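Peptidyl tryptophan dihydroxylase (Pseudomonas putida, PDB 7CTQ) is an FAD-dependent monooxygenase, essential for tryptophylquinone cofactor biogenesis, that probably dihydroxylates a peptidyl tryptophan of quinohemoprotein amine dehydrogenase. Local coordinates at residues A[46-51]-A[84-89]; A[152-157]-A[243-248]; A[159-164]-A[198-203]; A[176-181]-A[329-334]; A[218-223]-A[232-237]. One frame throughout, in Å; residues are numbered along the deposited sequence.

Interaction 1 (A[46-51]-A[84-89]); sequences VSQRVL and NQEFLL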
# COMPACT_ATOMS: atom_id res chain seq x y z
N VAL A 46 -10.09 2.48 -8.75
CA VAL A 46 -10.29 2.47 -7.30
C VAL A 46 -11.60 1.75 -6.99
O VAL A 46 -12.57 1.82 -7.75
CB VAL A 46 -10.29 3.89 -6.70
CG1 VAL A 46 -8.87 4.48 -6.73
CG2 VAL A 46 -11.28 4.81 -7.43
N SER A 47 -11.61 1.04 -5.86
CA SER A 47 -12.78 0.31 -5.41
C SER A 47 -13.66 1.21 -4.54
O SER A 47 -13.33 2.36 -4.24
CB SER A 47 -12.37 -0.96 -4.67
OG SER A 47 -11.70 -0.67 -3.44
N GLN A 48 -14.81 0.66 -4.13
CA GLN A 48 -15.70 1.37 -3.21
C GLN A 48 -15.03 1.56 -1.86
O GLN A 48 -15.20 2.61 -1.22
CB GLN A 48 -17.02 0.60 -3.06
CG GLN A 48 -16.88 -0.83 -2.51
CD GLN A 48 -16.36 -1.83 -3.53
OE1 GLN A 48 -16.39 -1.58 -4.74
NE2 GLN A 48 -15.88 -2.98 -3.05
N ARG A 49 -14.26 0.56 -1.41
CA ARG A 49 -13.60 0.63 -0.12
C ARG A 49 -12.61 1.79 -0.06
O ARG A 49 -12.61 2.57 0.91
CB ARG A 49 -12.88 -0.70 0.17
CG ARG A 49 -12.88 -1.12 1.63
CD ARG A 49 -11.75 -2.09 1.92
NE ARG A 49 -11.43 -2.92 0.76
CZ ARG A 49 -10.44 -3.82 0.72
NH1 ARG A 49 -9.67 -4.01 1.79
NH2 ARG A 49 -10.23 -4.52 -0.38
N VAL A 50 -11.78 1.93 -1.09
CA VAL A 50 -10.69 2.91 -1.08
C VAL A 50 -11.22 4.31 -0.81
O VAL A 50 -10.60 5.09 -0.06
CB VAL A 50 -9.91 2.85 -2.40
CG1 VAL A 50 -8.83 3.91 -2.43
CG2 VAL A 50 -9.30 1.46 -2.60
N LEU A 51 -12.37 4.65 -1.38
CA LEU A 51 -12.78 6.05 -1.39
C LEU A 51 -13.30 6.49 -0.02
O LEU A 51 -12.99 7.60 0.44
CB LEU A 51 -13.83 6.27 -2.50
CG LEU A 51 -13.36 6.24 -3.96
CD1 LEU A 51 -14.63 6.12 -4.95
CD2 LEU A 51 -12.25 7.28 -4.29
N ASN A 84 -19.33 -3.17 -12.70
CA ASN A 84 -19.38 -1.71 -12.56
C ASN A 84 -19.31 -1.37 -11.06
O ASN A 84 -18.87 -2.19 -10.25
CB ASN A 84 -20.62 -1.14 -13.26
CG ASN A 84 -21.88 -1.35 -12.45
OD1 ASN A 84 -22.35 -0.44 -11.76
ND2 ASN A 84 -22.45 -2.56 -12.53
N GLN A 85 -19.75 -0.16 -10.72
CA GLN A 85 -19.65 0.45 -9.39
C GLN A 85 -18.21 0.61 -8.91
O GLN A 85 -17.98 0.94 -7.74
CB GLN A 85 -20.47 -0.31 -8.33
CG GLN A 85 -21.25 0.62 -7.38
CD GLN A 85 -20.47 1.01 -6.12
OE1 GLN A 85 -19.58 0.29 -5.67
NE2 GLN A 85 -20.81 2.17 -5.55
N GLU A 86 -17.23 0.39 -9.78
CA GLU A 86 -15.89 0.84 -9.48
C GLU A 86 -15.60 2.09 -10.30
O GLU A 86 -16.19 2.30 -11.37
CB GLU A 86 -14.85 -0.26 -9.74
CG GLU A 86 -14.87 -1.32 -8.64
CD GLU A 86 -13.64 -2.22 -8.66
OE1 GLU A 86 -12.80 -2.06 -9.57
OE2 GLU A 86 -13.52 -3.07 -7.75
N PHE A 87 -14.74 2.93 -9.77
CA PHE A 87 -14.55 4.29 -10.24
C PHE A 87 -13.18 4.41 -10.91
O PHE A 87 -12.42 3.44 -11.01
CB PHE A 87 -14.69 5.29 -9.09
CG PHE A 87 -16.02 5.23 -8.38
CD1 PHE A 87 -16.92 6.28 -8.49
CD2 PHE A 87 -16.38 4.13 -7.61
CE1 PHE A 87 -18.15 6.23 -7.85
CE2 PHE A 87 -17.60 4.07 -6.97
CZ PHE A 87 -18.49 5.13 -7.09
N LEU A 88 -12.89 5.61 -11.39
CA LEU A 88 -11.57 5.95 -11.91
C LEU A 88 -11.07 7.14 -11.13
O LEU A 88 -11.84 8.05 -10.82
CB LEU A 88 -11.60 6.27 -13.41
CG LEU A 88 -12.57 5.52 -14.33
CD1 LEU A 88 -12.42 6.00 -15.76
CD2 LEU A 88 -12.39 4.00 -14.25
N LEU A 89 -9.78 7.14 -10.80
CA LEU A 89 -9.19 8.21 -10.02
C LEU A 89 -8.15 8.91 -10.88
O LEU A 89 -7.19 8.27 -11.34
CB LEU A 89 -8.56 7.69 -8.73
CG LEU A 89 -7.95 8.84 -7.93
CD1 LEU A 89 -9.04 9.62 -7.20
CD2 LEU A 89 -6.91 8.32 -6.97
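V46 and F87 form a hydrogen-bonded antiparallel pair, and the apolar half of the contact closes around this single bridge. F87 N donates to V46 O at 3.2 Å; the return bond from V46 N to F87 O is weak at 3.4 Å. The valine spreads its two methyls along the strand. CG2 rests on F87 CB at 3.8 Å, while CG1, placed beside the backbone N (chi1 -71°), reaches L89 CB, also at 3.8 Å. From the first turn of the helix, L51 sends CD1 over one face of the F87 ring, 3.9 Å from its centroid and displaced toward the rim, a CH-pi contact. These four side chains are buried. Toward solvent the packing thins: Q48 and Q85 cross at about a right angle, Q48 CB lying 3.7 Å from Q85 OE1 with no bond between the amides. E86 leans CB and CG on V46 O, but its carboxylate turns to a salt bridge with R72. V46 also approaches the FAD. S47 takes the N-cap position of helix 48-56, strand 87-90 has strand 67-76 as its other neighbour, and helix 274-282 packs on V50 and L89.

Interaction 2 (A[152-157]-A[243-248]); sequences RLRGPE and SSTAIL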
# COMPACT_ATOMS: atom_id res chain seq x y z
N ARG A 152 14.46 -5.71 1.24
CA ARG A 152 14.25 -6.88 2.09
C ARG A 152 13.69 -8.05 1.28
O ARG A 152 14.12 -9.19 1.47
CB ARG A 152 13.31 -6.53 3.23
CG ARG A 152 13.10 -7.65 4.21
CD ARG A 152 13.05 -7.10 5.63
NE ARG A 152 13.04 -8.15 6.65
CZ ARG A 152 14.13 -8.65 7.24
NH1 ARG A 152 15.34 -8.20 6.92
NH2 ARG A 152 14.00 -9.60 8.15
N LEU A 153 12.74 -7.78 0.39
CA LEU A 153 12.23 -8.77 -0.55
C LEU A 153 11.95 -8.10 -1.87
O LEU A 153 11.58 -6.92 -1.92
CB LEU A 153 10.93 -9.41 -0.06
CG LEU A 153 11.08 -10.32 1.15
CD1 LEU A 153 9.70 -10.56 1.74
CD2 LEU A 153 11.75 -11.61 0.71
N ARG A 154 12.08 -8.87 -2.95
CA ARG A 154 11.84 -8.37 -4.30
C ARG A 154 11.22 -9.49 -5.10
O ARG A 154 11.78 -10.59 -5.16
CB ARG A 154 13.14 -7.89 -4.95
CG ARG A 154 12.89 -7.02 -6.17
CD ARG A 154 14.17 -6.41 -6.73
NE ARG A 154 13.83 -5.54 -7.85
CZ ARG A 154 13.68 -4.23 -7.76
NH1 ARG A 154 13.34 -3.53 -8.84
NH2 ARG A 154 13.90 -3.61 -6.61
N GLY A 155 10.05 -9.23 -5.68
CA GLY A 155 9.38 -10.23 -6.47
C GLY A 155 9.85 -10.24 -7.90
O GLY A 155 10.80 -9.54 -8.27
N PRO A 156 9.19 -11.04 -8.74
CA PRO A 156 9.54 -11.08 -10.17
C PRO A 156 9.58 -9.69 -10.75
O PRO A 156 8.64 -8.91 -10.58
CB PRO A 156 8.41 -11.91 -10.79
CG PRO A 156 7.79 -12.65 -9.64
CD PRO A 156 7.96 -11.77 -8.44
N GLU A 157 10.70 -9.36 -11.41
CA GLU A 157 10.88 -8.03 -11.98
C GLU A 157 9.78 -7.72 -12.99
O GLU A 157 9.54 -8.50 -13.92
CB GLU A 157 12.25 -7.91 -12.64
CG GLU A 157 12.75 -6.48 -12.72
CD GLU A 157 12.96 -5.87 -11.34
OE1 GLU A 157 13.38 -6.61 -10.41
OE2 GLU A 157 12.68 -4.66 -11.17
N SER A 243 8.54 0.91 -13.31
CA SER A 243 8.81 -0.30 -12.54
C SER A 243 7.61 -0.58 -11.65
O SER A 243 7.17 0.29 -10.88
CB SER A 243 10.08 -0.15 -11.71
OG SER A 243 10.29 -1.31 -10.91
N SER A 244 7.04 -1.78 -11.78
CA SER A 244 5.90 -2.19 -10.96
C SER A 244 6.22 -3.45 -10.17
O SER A 244 5.31 -4.19 -9.78
CB SER A 244 4.66 -2.39 -11.83
OG SER A 244 4.93 -3.34 -12.84
N THR A 245 7.51 -3.73 -9.98
CA THR A 245 7.96 -4.88 -9.21
C THR A 245 7.50 -4.79 -7.76
O THR A 245 7.49 -3.71 -7.15
CB THR A 245 9.50 -4.94 -9.26
OG1 THR A 245 9.94 -5.06 -10.63
CG2 THR A 245 10.04 -6.10 -8.43
N ALA A 246 7.12 -5.94 -7.19
CA ALA A 246 6.83 -6.00 -5.76
C ALA A 246 8.12 -5.81 -4.95
O ALA A 246 9.07 -6.59 -5.10
CB ALA A 246 6.17 -7.34 -5.42
N ILE A 247 8.16 -4.79 -4.10
CA ILE A 247 9.36 -4.41 -3.37
C ILE A 247 9.03 -4.15 -1.91
O ILE A 247 8.17 -3.31 -1.60
CB ILE A 247 10.04 -3.17 -3.98
CG1 ILE A 247 10.51 -3.46 -5.41
CG2 ILE A 247 11.18 -2.70 -3.07
CD1 ILE A 247 10.85 -2.20 -6.22
N LEU A 248 9.72 -4.84 -1.01
CA LEU A 248 9.70 -4.51 0.41
C LEU A 248 11.02 -3.84 0.74
O LEU A 248 12.08 -4.41 0.47
CB LEU A 248 9.48 -5.76 1.26
CG LEU A 248 9.50 -5.65 2.78
CD1 LEU A 248 8.37 -4.79 3.34
CD2 LEU A 248 9.45 -7.08 3.37
O HOH W 1 12.27 -0.59 -8.94
O HOH W 2 6.93 -8.48 -8.43
O HOH W 3 11.07 -3.17 -12.96
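L248 O receives two backbone amides of the facing chain: R152 N at 2.8 Å and L153 N in a weak bond of 3.4 Å. The answering bond from L248 N to L153 O is 2.9 Å long. Further along, G155 N donates to A246 O at 2.9 Å. On the side of L153 and L248 the leucines run side by side, CD1 of the first 3.9 Å from CD2 of the second, and the aliphatic start of R152 lies along L248 before its NE leaves for a salt bridge with E311. Because R152 and L153 both face L248, this is a classic beta bulge, set at the edge of a small antiparallel sheet in which strand 247-249 runs between 153-154 and 265-266.

R154 leaves the other side with its chain extended from CG to NE, a shape that lays one guanidinium face over T245 CG2 and I247 CG1. E157 curls back to meet it side-on: R154 NE reaches E157 OE1 at 2.8 Å and R154 NH1 reaches E157 OE2 at 2.7 Å, each carboxylate oxygen of E157 using its syn lone pair, almost in the plane of the R154 guanidinium; this salt bridge, with two bonds, holds the guanidinium against rotation. R154 NH2 has a second acid, D151. T245 OG1 stands 2.8 Å from E157 OE2 and accepts the amide of T158. One water joins R154 NH1 to S243 OG, another joins S243 OG to E157 OE2, and a third bridges P156 O and A246 N.

Interaction 3 (A[159-164]-A[198-203]); sequences VSLLNV and VTLDAA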
# COMPACT_ATOMS: atom_id res chain seq x y z
N VAL A 159 7.43 -4.63 -15.23
CA VAL A 159 7.37 -3.29 -15.81
C VAL A 159 5.95 -3.04 -16.32
O VAL A 159 5.31 -3.93 -16.89
CB VAL A 159 8.42 -3.10 -16.93
CG1 VAL A 159 8.21 -1.79 -17.65
CG2 VAL A 159 9.82 -3.11 -16.36
N SER A 160 5.45 -1.84 -16.07
CA SER A 160 4.17 -1.41 -16.60
C SER A 160 4.46 -0.34 -17.65
O SER A 160 5.11 0.66 -17.34
CB SER A 160 3.26 -0.90 -15.49
OG SER A 160 2.88 -1.97 -14.62
N LEU A 161 4.05 -0.59 -18.89
CA LEU A 161 4.23 0.35 -19.99
C LEU A 161 2.92 1.08 -20.24
O LEU A 161 1.87 0.44 -20.38
CB LEU A 161 4.68 -0.36 -21.26
CG LEU A 161 5.89 -1.29 -21.19
CD1 LEU A 161 6.06 -1.99 -22.53
CD2 LEU A 161 7.14 -0.51 -20.80
N LEU A 162 2.99 2.40 -20.35
CA LEU A 162 1.81 3.24 -20.37
C LEU A 162 1.76 4.09 -21.64
O LEU A 162 2.76 4.69 -22.04
CB LEU A 162 1.79 4.14 -19.12
CG LEU A 162 0.92 5.38 -19.24
CD1 LEU A 162 -0.53 5.00 -19.00
CD2 LEU A 162 1.38 6.44 -18.27
N ASN A 163 0.59 4.12 -22.28
CA ASN A 163 0.31 5.06 -23.37
C ASN A 163 -0.77 6.02 -22.91
O ASN A 163 -1.77 5.61 -22.31
CB ASN A 163 -0.16 4.34 -24.63
CG ASN A 163 0.99 3.84 -25.50
OD1 ASN A 163 0.87 2.81 -26.15
ND2 ASN A 163 2.09 4.59 -25.54
N VAL A 164 -0.56 7.31 -23.18
CA VAL A 164 -1.50 8.36 -22.81
C VAL A 164 -1.76 9.22 -24.04
O VAL A 164 -0.81 9.65 -24.70
CB VAL A 164 -0.96 9.24 -21.66
CG1 VAL A 164 -1.91 10.38 -21.38
CG2 VAL A 164 -0.75 8.40 -20.40
N VAL A 198 0.14 -1.73 -19.82
CA VAL A 198 0.32 -3.17 -19.92
C VAL A 198 1.42 -3.56 -18.96
O VAL A 198 2.42 -2.84 -18.82
CB VAL A 198 0.62 -3.63 -21.36
CG1 VAL A 198 2.01 -3.16 -21.82
CG2 VAL A 198 0.48 -5.14 -21.46
N THR A 199 1.21 -4.66 -18.26
CA THR A 199 2.11 -5.12 -17.22
C THR A 199 2.75 -6.41 -17.70
O THR A 199 2.05 -7.34 -18.12
CB THR A 199 1.35 -5.31 -15.91
OG1 THR A 199 0.89 -4.03 -15.46
CG2 THR A 199 2.26 -5.94 -14.83
N LEU A 200 4.08 -6.44 -17.68
CA LEU A 200 4.84 -7.51 -18.29
C LEU A 200 6.07 -7.78 -17.45
O LEU A 200 6.47 -6.95 -16.62
CB LEU A 200 5.28 -7.16 -19.72
CG LEU A 200 4.25 -6.65 -20.72
CD1 LEU A 200 4.93 -5.76 -21.75
CD2 LEU A 200 3.56 -7.84 -21.37
N ASP A 201 6.69 -8.92 -17.70
CA ASP A 201 8.02 -9.18 -17.17
C ASP A 201 9.01 -8.18 -17.76
O ASP A 201 8.94 -7.83 -18.94
CB ASP A 201 8.44 -10.61 -17.49
CG ASP A 201 9.22 -11.25 -16.36
OD1 ASP A 201 10.41 -10.89 -16.19
OD2 ASP A 201 8.63 -12.08 -15.64
N ALA A 202 9.94 -7.70 -16.93
CA ALA A 202 10.92 -6.73 -17.41
C ALA A 202 11.86 -7.30 -18.45
O ALA A 202 12.40 -6.54 -19.27
CB ALA A 202 11.72 -6.16 -16.24
N ALA A 203 12.05 -8.62 -18.48
CA ALA A 203 13.12 -9.23 -19.27
C ALA A 203 12.78 -9.27 -20.76
O ALA A 203 11.67 -9.65 -21.15
CB ALA A 203 13.40 -10.65 -18.77
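S160 and T199 face each other as a non-hydrogen-bonded antiparallel pair, flanked by two hydrogen-bonded ones. In the first of these, V159 N gives to L200 O at 2.9 Å and L200 N to V159 O at 2.9 Å. In the second, L161 N gives to V198 O at 2.8 Å and V198 N to L161 O at 2.8 Å. V159 O and V198 O also receive CA-H contacts from T199 and S160 respectively, a familiar supplement between antiparallel strands.

The T199 side chain shows how the central pair is completed. Its CB comes within 3.9 Å of S160 OG. Beyond CB the chain forks: OG1, turned beside the backbone N (chi1 -65°), hydrogen-bonds S160 OG at 3.0 Å, and either hydroxyl could be the donor, while the methyl CG2 passes near S160 OG and V159 O. A valine in place of T199 would probably leave S160 OG without its cross-strand mate, its bond to S244 remaining.

On the other side of the sheet the contacts are aliphatic. L161 CB touches V198 CG1 at 3.9 Å, and the CD1 methyls of L161 and L200 meet where the two leucines cross at about a right angle. Past the end of the second strand, V159 CG2 closes on A202 CB at 3.6 Å. The chemistry thus divides by face: hydrocarbon on the side of L161 and L200, a chain of hydroxyls on the other, where S160 touches the FAD and belongs to its pocket.

Interaction 4 (A[176-181]-A[329-334]); sequences VESLAD and QGRVGQ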
# COMPACT_ATOMS: atom_id res chain seq x y z
N VAL A 176 -10.09 -4.31 -18.38
CA VAL A 176 -8.96 -5.17 -18.03
C VAL A 176 -9.03 -6.40 -18.92
O VAL A 176 -10.10 -7.00 -19.06
CB VAL A 176 -8.97 -5.59 -16.55
CG1 VAL A 176 -7.57 -6.04 -16.10
CG2 VAL A 176 -9.50 -4.48 -15.67
N GLU A 177 -7.90 -6.78 -19.52
CA GLU A 177 -7.85 -8.03 -20.27
C GLU A 177 -6.55 -8.76 -19.97
O GLU A 177 -5.47 -8.15 -19.90
CB GLU A 177 -8.00 -7.82 -21.79
CG GLU A 177 -6.91 -7.01 -22.45
CD GLU A 177 -7.03 -6.96 -23.99
OE1 GLU A 177 -7.55 -7.91 -24.61
OE2 GLU A 177 -6.57 -5.96 -24.57
N SER A 178 -6.68 -10.06 -19.76
CA SER A 178 -5.55 -10.96 -19.66
C SER A 178 -4.96 -11.20 -21.04
O SER A 178 -5.68 -11.55 -21.99
CB SER A 178 -5.99 -12.27 -19.01
OG SER A 178 -5.27 -13.39 -19.49
N LEU A 179 -3.65 -11.00 -21.17
CA LEU A 179 -2.91 -11.33 -22.37
C LEU A 179 -2.08 -12.59 -22.14
O LEU A 179 -2.01 -13.13 -21.03
CB LEU A 179 -2.02 -10.16 -22.79
CG LEU A 179 -2.69 -8.79 -22.66
CD1 LEU A 179 -1.64 -7.71 -22.69
CD2 LEU A 179 -3.73 -8.57 -23.77
N ALA A 180 -1.44 -13.06 -23.21
CA ALA A 180 -0.68 -14.30 -23.14
C ALA A 180 0.53 -14.17 -22.22
O ALA A 180 0.90 -15.14 -21.55
CB ALA A 180 -0.24 -14.73 -24.54
N ASP A 181 1.16 -13.00 -22.17
CA ASP A 181 2.41 -12.77 -21.45
C ASP A 181 2.31 -11.53 -20.57
O ASP A 181 3.32 -10.87 -20.29
CB ASP A 181 3.59 -12.67 -22.42
CG ASP A 181 3.45 -11.48 -23.39
OD1 ASP A 181 2.31 -11.03 -23.63
OD2 ASP A 181 4.48 -11.01 -23.92
N GLN A 329 -6.80 -19.30 -15.36
CA GLN A 329 -6.47 -20.71 -15.47
C GLN A 329 -6.23 -21.17 -16.90
O GLN A 329 -5.90 -22.34 -17.11
CB GLN A 329 -7.58 -21.56 -14.85
CG GLN A 329 -8.09 -21.00 -13.53
CD GLN A 329 -9.14 -21.88 -12.90
OE1 GLN A 329 -8.87 -23.03 -12.54
NE2 GLN A 329 -10.36 -21.35 -12.74
N GLY A 330 -6.37 -20.28 -17.89
CA GLY A 330 -6.14 -20.66 -19.27
C GLY A 330 -4.83 -20.15 -19.83
O GLY A 330 -4.79 -19.65 -20.96
N ARG A 331 -3.73 -20.27 -19.06
CA ARG A 331 -2.44 -19.72 -19.48
C ARG A 331 -1.30 -20.63 -19.07
O ARG A 331 -0.19 -20.15 -18.79
CB ARG A 331 -2.19 -18.34 -18.88
CG ARG A 331 -3.15 -17.26 -19.33
CD ARG A 331 -2.95 -16.85 -20.78
NE ARG A 331 -3.75 -15.67 -21.08
CZ ARG A 331 -4.32 -15.44 -22.26
NH1 ARG A 331 -4.18 -16.31 -23.24
NH2 ARG A 331 -5.03 -14.34 -22.45
N VAL A 332 -1.54 -21.94 -19.04
CA VAL A 332 -0.70 -22.82 -18.23
C VAL A 332 0.74 -22.92 -18.73
O VAL A 332 1.64 -23.25 -17.94
CB VAL A 332 -1.37 -24.20 -18.14
CG1 VAL A 332 -2.65 -24.10 -17.29
CG2 VAL A 332 -1.69 -24.72 -19.53
N GLY A 333 1.02 -22.62 -19.99
CA GLY A 333 2.40 -22.73 -20.40
C GLY A 333 3.23 -21.47 -20.32
O GLY A 333 4.39 -21.48 -20.72
N GLN A 334 2.67 -20.38 -19.78
CA GLN A 334 3.25 -19.05 -19.97
C GLN A 334 4.12 -18.66 -18.79
O GLN A 334 3.64 -18.64 -17.65
CB GLN A 334 2.13 -18.02 -20.15
CG GLN A 334 1.22 -18.31 -21.32
CD GLN A 334 1.94 -18.15 -22.66
OE1 GLN A 334 2.90 -17.40 -22.77
NE2 GLN A 334 1.46 -18.87 -23.67
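S178 meets R331 through both its hydroxyl and carbonyl. R331 grips the hydroxyl side-on: NE donates to S178 OG at 3.2 Å and NH2 to S178 OG at 3.1 Å, with the oxygen close to the guanidinium plane. NH2 adds a weak bond to S178 O at 2.9 Å, bent to 124°. S178 OG is also hydrogen-bonded to E328, so the oxygen has three polar partners, two on one arginine. At L179 the backbone passes over the guanidinium: its carbonyl carbon stands above the rim of one face, and L179 O bonds instead to W337 NE1. A180 continues this cover, with N 3.8 Å above the plane and over its centre. Replacing R331 by a leucine would probably leave S178 OG without its two donors and the peptide of L179 and A180 without the flat group beneath it. A180 O sits against the side chain of Q334, 3.2 Å from CG; the bend of that chain at chi2 (-68°) keeps its length near the carbonyl. D181 turns to a salt bridge with R218. R331 and Q334 delimit a type I beta turn, closed by Q334 N on R331 O at 3.0 Å, that leads into helix 335-341 with Q334 as N-cap.

Interaction 5 (A[218-223]-A[232-237]); sequences RRADSA and RALASA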
# COMPACT_ATOMS: atom_id res chain seq x y z
N ARG A 218 0.98 -3.68 -29.60
CA ARG A 218 0.12 -4.34 -28.62
C ARG A 218 -1.28 -3.72 -28.59
O ARG A 218 -2.29 -4.44 -28.57
CB ARG A 218 0.76 -4.30 -27.23
CG ARG A 218 1.81 -5.38 -27.03
CD ARG A 218 2.08 -5.63 -25.55
NE ARG A 218 3.16 -6.59 -25.34
CZ ARG A 218 2.99 -7.88 -25.06
NH1 ARG A 218 1.76 -8.39 -24.93
NH2 ARG A 218 4.04 -8.66 -24.91
N ARG A 219 -1.35 -2.38 -28.60
CA ARG A 219 -2.66 -1.72 -28.65
C ARG A 219 -3.38 -2.05 -29.95
O ARG A 219 -4.59 -2.32 -29.94
CB ARG A 219 -2.50 -0.21 -28.48
CG ARG A 219 -2.07 0.19 -27.09
CD ARG A 219 -1.67 1.64 -27.05
NE ARG A 219 -2.79 2.47 -27.38
CZ ARG A 219 -2.71 3.64 -28.01
NH1 ARG A 219 -1.54 4.14 -28.38
NH2 ARG A 219 -3.82 4.29 -28.26
N ALA A 220 -2.66 -2.06 -31.07
CA ALA A 220 -3.29 -2.39 -32.35
C ALA A 220 -3.81 -3.82 -32.38
O ALA A 220 -4.70 -4.13 -33.19
CB ALA A 220 -2.29 -2.19 -33.49
N ASP A 221 -3.30 -4.70 -31.53
CA ASP A 221 -3.71 -6.09 -31.55
C ASP A 221 -4.90 -6.37 -30.66
O ASP A 221 -5.38 -7.51 -30.63
CB ASP A 221 -2.53 -6.99 -31.15
CG ASP A 221 -1.42 -7.04 -32.20
OD1 ASP A 221 -1.57 -6.40 -33.28
OD2 ASP A 221 -0.39 -7.70 -31.95
N SER A 222 -5.42 -5.38 -29.95
CA SER A 222 -6.44 -5.60 -28.93
C SER A 222 -7.81 -5.16 -29.44
O SER A 222 -8.02 -3.98 -29.72
CB SER A 222 -6.10 -4.85 -27.65
OG SER A 222 -7.19 -4.90 -26.74
N ALA A 223 -8.75 -6.12 -29.53
CA ALA A 223 -10.13 -5.78 -29.89
C ALA A 223 -10.78 -4.90 -28.84
O ALA A 223 -11.65 -4.08 -29.15
CB ALA A 223 -10.96 -7.05 -30.11
N ARG A 232 -7.08 6.28 -31.48
CA ARG A 232 -6.08 5.56 -30.70
C ARG A 232 -4.73 6.26 -30.62
O ARG A 232 -3.95 5.94 -29.71
CB ARG A 232 -5.90 4.15 -31.28
CG ARG A 232 -7.14 3.26 -31.10
CD ARG A 232 -6.97 1.96 -31.86
NE ARG A 232 -7.10 2.18 -33.30
CZ ARG A 232 -6.88 1.25 -34.23
NH1 ARG A 232 -6.49 0.03 -33.87
NH2 ARG A 232 -7.03 1.55 -35.51
N ALA A 233 -4.44 7.21 -31.51
CA ALA A 233 -3.16 7.91 -31.54
C ALA A 233 -1.98 6.94 -31.45
O ALA A 233 -1.06 7.11 -30.65
CB ALA A 233 -3.08 8.97 -30.44
N LEU A 234 -2.02 5.91 -32.29
CA LEU A 234 -1.02 4.85 -32.23
C LEU A 234 0.39 5.38 -32.43
O LEU A 234 1.34 4.83 -31.86
CB LEU A 234 -1.35 3.78 -33.26
CG LEU A 234 -2.61 2.96 -32.94
CD1 LEU A 234 -2.98 2.01 -34.06
CD2 LEU A 234 -2.40 2.17 -31.63
N ALA A 235 0.57 6.44 -33.21
CA ALA A 235 1.92 6.94 -33.43
C ALA A 235 2.34 7.99 -32.41
O ALA A 235 3.51 8.02 -32.00
CB ALA A 235 2.06 7.52 -34.84
N SER A 236 1.43 8.88 -31.99
CA SER A 236 1.82 10.05 -31.22
C SER A 236 1.56 9.93 -29.72
O SER A 236 1.92 10.84 -28.98
CB SER A 236 1.10 11.30 -31.75
OG SER A 236 -0.28 11.26 -31.43
N ALA A 237 0.93 8.85 -29.26
CA ALA A 237 0.66 8.70 -27.83
C ALA A 237 1.96 8.79 -27.03
O ALA A 237 2.99 8.26 -27.43
CB ALA A 237 -0.02 7.36 -27.55
O HOH W 4 0.95 3.55 -29.41
O HOH W 5 -6.81 -1.47 -31.51
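The C-terminal end of helix 208-220 meets the loop that leads into strand 238-243, and R219 reaches across from the helix. Its chain bends at chi3 (63°) and slides past L234, running the opposite way. L234 CD2 lies 3.9 Å from R219 CB and stands 3.8 Å above the centre of the R219 guanidinium. L234 CD1 sits over a face of the R232 guanidinium, so that the leucine tip lies between two arginines. L234 CD1 also lies 4.3 Å from A220 CB. R219 NH1 comes within 3.7 Å of A237 CB, and A233 O lies in the R219 guanidinium plane at its edge. The modelled approach of R219 NH2 to R232 O is too close to be trusted. Two waters do much of the polar joining. One takes a weak bond from R219 NH1 and donates to L234 O at 2.8 Å; the other accepts from R232 NH1 at 2.8 Å and donates to R219 O at 2.8 Å, tying the loop to the helix end. R219 also has a cation-pi partner in W165 of strand 158-166 and packs on W196 of strand 193-201, while R232 leans on the short helix 223-228, for which S222 is the N-cap.

Overall arrangement
Four of the five contacts form a connected cluster, and the fifth stands apart: interaction 1 precedes the others in the chain, and its centre is 23 to 26 Å from theirs. Interaction 3 is the hub. It touches interaction 2, whose centre is about 14 Å away, through S244 and S160; interaction 4 through V198 and L179; and interaction 5 through N163 and R219. D181 with R218 and E177 with S222 join interactions 4 and 5. Along the chain, interactions 3 and 5 are nested within the loop closed by interaction 2, whereas interaction 4 crosses it. The large mixed sheet thus joins FAD-side contacts 1 and 3 to interaction 4 and, through helix 208-220, to interaction 5.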